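Long-range contact in 3-hydroxyisobutyrate dehydrogenase family protein (Geobacter sulfurreducens, PDB 3PDU), which is a beta-hydroxyacid dehydrogenase that binds NADP and has succinic semialdehyde reductase activity, probably forming gamma-hydroxybutyrate with NADPH as the reductant: residues 178-189 against 213-224. Residues are numbered along the deposited sequence; the frame is centred on the assembly and turned at random.
Sequences MGQMMTALGEGM and NPMFKGKGQMLL
Leu185 and Phe216 meet where two helices of the all-helical C-terminal domain of a beta-hydroxyacid dehydrogenase cross: the long helix 166-194 and the shorter helix 214-225, whose local axes approach to 10.9 Å at -46°. Leu185 CD1 stands over the centre of the Phe216 ring, 4.2 Å from its centroid, in a CH-pi contact. The opposite ring face carries Asn213 ND2, offset toward the rim, so the phenyl lies between a methyl and an amide. Asn213 is the N-cap of its helix: with CG between its backbone N and carbonyl carbon (chi1 64°), it turns OD1 onto Phe216 N at 2.8 Å, the donor lying above the carbonyl plane, while ND2 is bonded to Met211 O. A leucine in place of Asn213 would probably leave Phe216 N without its capping acceptor and Met211 O without its amide donor. Met181 CE touches both this amide and the ring, lying 3.8 Å from Phe216 CE1. At the end nearer the bound NADP, Met215, in one of its two deposited conformers, reaches across to Met178 and Met182 on helix 166-194. Met182, its chain bent at both chi2 and chi3, brings CE toward Leu223 CD2, tip to tip, and its SD passes the aliphatic part of Lys219, whose NZ leads away to a salt bridge with Asp277. Further along, Phe282 of helix 282-285 packs against Met189 and Leu223, and Leu223 is a knob among Met182, Leu185, Gly186 and Met189, its CD1 3.9 Å from Met189 CB.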
# COMPACT_ATOMS: atom_id res chain seq x y z
N MET A 178 13.94 9.10 3.33
CA MET A 178 15.01 8.10 3.27
C MET A 178 14.48 6.65 3.29
O MET A 178 14.99 5.78 2.57
CB MET A 178 16.01 8.31 4.40
CG MET A 178 17.28 7.49 4.30
SD MET A 178 18.40 7.89 5.67
CE MET A 178 17.56 7.08 7.02
N GLY A 179 13.47 6.40 4.11
CA GLY A 179 12.92 5.05 4.21
C GLY A 179 12.28 4.61 2.91
O GLY A 179 12.46 3.48 2.47
N GLN A 180 11.53 5.52 2.29
CA GLN A 180 10.92 5.22 1.00
C GLN A 180 11.97 5.06 -0.10
O GLN A 180 11.80 4.24 -1.02
CB GLN A 180 9.88 6.28 0.64
CG GLN A 180 8.68 6.29 1.60
CD GLN A 180 7.56 7.21 1.13
OE1 GLN A 180 7.22 8.19 1.79
NE2 GLN A 180 6.99 6.88 -0.01
N MET A 181 13.05 5.84 -0.04
CA MET A 181 14.14 5.65 -1.01
C MET A 181 14.78 4.29 -0.90
O MET A 181 15.18 3.69 -1.92
CB MET A 181 15.22 6.73 -0.87
CG MET A 181 14.81 8.07 -1.48
SD MET A 181 16.12 9.29 -1.25
CE MET A 181 17.43 8.65 -2.31
N MET A 182 14.90 3.79 0.33
CA MET A 182 15.55 2.49 0.53
C MET A 182 14.66 1.36 0.01
O MET A 182 15.15 0.42 -0.62
CB MET A 182 15.89 2.26 2.01
CG MET A 182 16.67 0.95 2.25
SD MET A 182 18.34 1.02 1.57
CE MET A 182 18.26 -0.37 0.44
N THR A 183 13.35 1.45 0.26
CA THR A 183 12.46 0.41 -0.28
C THR A 183 12.37 0.52 -1.81
O THR A 183 12.24 -0.49 -2.49
CB THR A 183 11.04 0.41 0.35
OG1 THR A 183 10.40 1.68 0.18
CG2 THR A 183 11.10 0.03 1.83
N ALA A 184 12.46 1.73 -2.34
CA ALA A 184 12.49 1.92 -3.79
C ALA A 184 13.71 1.23 -4.40
O ALA A 184 13.58 0.44 -5.34
CB ALA A 184 12.47 3.40 -4.15
N LEU A 185 14.89 1.52 -3.86
CA LEU A 185 16.12 0.87 -4.32
C LEU A 185 16.05 -0.64 -4.15
O LEU A 185 16.41 -1.39 -5.06
CB LEU A 185 17.35 1.44 -3.59
CG LEU A 185 18.68 0.79 -3.98
CD1 LEU A 185 19.04 1.16 -5.41
CD2 LEU A 185 19.79 1.23 -3.03
N GLY A 186 15.57 -1.09 -2.99
CA GLY A 186 15.44 -2.52 -2.73
C GLY A 186 14.52 -3.23 -3.72
O GLY A 186 14.87 -4.30 -4.24
N GLU A 187 13.34 -2.65 -3.98
CA GLU A 187 12.40 -3.24 -4.91
C GLU A 187 12.99 -3.23 -6.32
O GLU A 187 12.80 -4.16 -7.08
CB GLU A 187 11.04 -2.50 -4.87
CG GLU A 187 10.18 -2.93 -3.70
CD GLU A 187 8.78 -2.33 -3.67
OE1 GLU A 187 8.06 -2.57 -2.66
OE2 GLU A 187 8.40 -1.62 -4.65
N GLY A 188 13.71 -2.17 -6.65
CA GLY A 188 14.32 -2.07 -7.97
C GLY A 188 15.36 -3.16 -8.17
O GLY A 188 15.40 -3.84 -9.20
N MET A 189 16.19 -3.35 -7.16
CA MET A 189 17.25 -4.35 -7.26
C MET A 189 16.65 -5.76 -7.27
O MET A 189 17.13 -6.65 -8.00
CB MET A 189 18.27 -4.18 -6.13
CG MET A 189 19.38 -5.22 -6.14
SD MET A 189 20.57 -4.96 -7.49
CE MET A 189 21.40 -3.47 -6.93
N ASN A 213 22.98 9.37 -6.07
CA ASN A 213 23.24 9.85 -4.71
C ASN A 213 24.13 8.89 -3.93
O ASN A 213 24.21 7.70 -4.25
CB ASN A 213 21.93 10.07 -3.95
CG ASN A 213 21.16 8.79 -3.74
OD1 ASN A 213 21.38 8.07 -2.77
ND2 ASN A 213 20.23 8.50 -4.65
N PRO A 214 24.80 9.40 -2.89
CA PRO A 214 25.72 8.56 -2.12
C PRO A 214 25.05 7.37 -1.42
O PRO A 214 25.67 6.31 -1.30
CB PRO A 214 26.30 9.54 -1.08
CG PRO A 214 26.23 10.88 -1.75
CD PRO A 214 24.95 10.83 -2.57
N MET A 215 23.82 7.54 -0.95
CA MET A 215 23.13 6.44 -0.27
C MET A 215 22.93 5.25 -1.21
O MET A 215 23.15 4.10 -0.82
CB MET A 215 21.80 6.89 0.33
CG MET A 215 20.97 5.76 0.94
SD MET A 215 19.34 6.35 1.46
CE MET A 215 18.29 4.93 1.14
N PHE A 216 22.51 5.51 -2.45
CA PHE A 216 22.36 4.43 -3.43
C PHE A 216 23.70 3.74 -3.69
O PHE A 216 23.77 2.53 -3.81
CB PHE A 216 21.81 4.96 -4.75
CG PHE A 216 20.33 5.14 -4.77
CD1 PHE A 216 19.59 4.99 -3.61
CD2 PHE A 216 19.68 5.48 -5.94
CE1 PHE A 216 18.21 5.17 -3.62
CE2 PHE A 216 18.31 5.66 -5.97
CZ PHE A 216 17.57 5.50 -4.80
N LYS A 217 24.76 4.53 -3.81
CA LYS A 217 26.08 3.95 -4.06
C LYS A 217 26.52 3.01 -2.93
O LYS A 217 26.95 1.89 -3.18
CB LYS A 217 27.11 5.07 -4.29
CG LYS A 217 28.55 4.59 -4.27
CD LYS A 217 29.50 5.66 -4.83
CE LYS A 217 29.26 5.88 -6.32
NZ LYS A 217 30.16 6.92 -6.90
N GLY A 218 26.39 3.47 -1.70
CA GLY A 218 26.80 2.69 -0.54
C GLY A 218 25.89 1.52 -0.22
O GLY A 218 26.35 0.39 -0.02
N LYS A 219 24.58 1.77 -0.15
CA LYS A 219 23.65 0.69 0.17
C LYS A 219 23.59 -0.33 -0.97
O LYS A 219 23.38 -1.52 -0.74
CB LYS A 219 22.24 1.22 0.48
CG LYS A 219 22.18 2.26 1.62
CD LYS A 219 22.89 1.75 2.91
CE LYS A 219 22.71 2.75 4.07
NZ LYS A 219 23.41 2.28 5.31
N GLY A 220 23.78 0.14 -2.20
CA GLY A 220 23.79 -0.74 -3.35
C GLY A 220 24.81 -1.86 -3.21
O GLY A 220 24.56 -3.01 -3.59
N GLN A 221 25.97 -1.52 -2.67
CA GLN A 221 27.01 -2.53 -2.48
C GLN A 221 26.61 -3.58 -1.44
O GLN A 221 26.98 -4.74 -1.56
CB GLN A 221 28.35 -1.89 -2.13
CG GLN A 221 28.99 -1.15 -3.31
CD GLN A 221 29.18 -2.03 -4.54
OE1 GLN A 221 29.72 -3.14 -4.44
NE2 GLN A 221 28.73 -1.55 -5.70
N MET A 222 25.86 -3.17 -0.42
CA MET A 222 25.32 -4.13 0.54
C MET A 222 24.37 -5.09 -0.16
O MET A 222 24.36 -6.29 0.11
CB MET A 222 24.55 -3.43 1.66
CG MET A 222 25.41 -2.68 2.63
SD MET A 222 24.37 -2.03 3.96
CE MET A 222 25.57 -1.03 4.83
N LEU A 223 23.54 -4.55 -1.05
CA LEU A 223 22.56 -5.38 -1.75
C LEU A 223 23.28 -6.41 -2.62
O LEU A 223 22.83 -7.55 -2.72
CB LEU A 223 21.64 -4.52 -2.62
CG LEU A 223 20.88 -3.38 -1.93
CD1 LEU A 223 19.77 -2.85 -2.84
CD2 LEU A 223 20.30 -3.83 -0.61
N LEU A 224 24.39 -6.01 -3.23
CA LEU A 224 25.13 -6.94 -4.07
C LEU A 224 25.83 -8.02 -3.24
O LEU A 224 25.87 -9.19 -3.63
CB LEU A 224 26.15 -6.20 -4.94
CG LEU A 224 25.59 -5.17 -5.92
CD1 LEU A 224 26.70 -4.62 -6.81
CD2 LEU A 224 24.50 -5.80 -6.76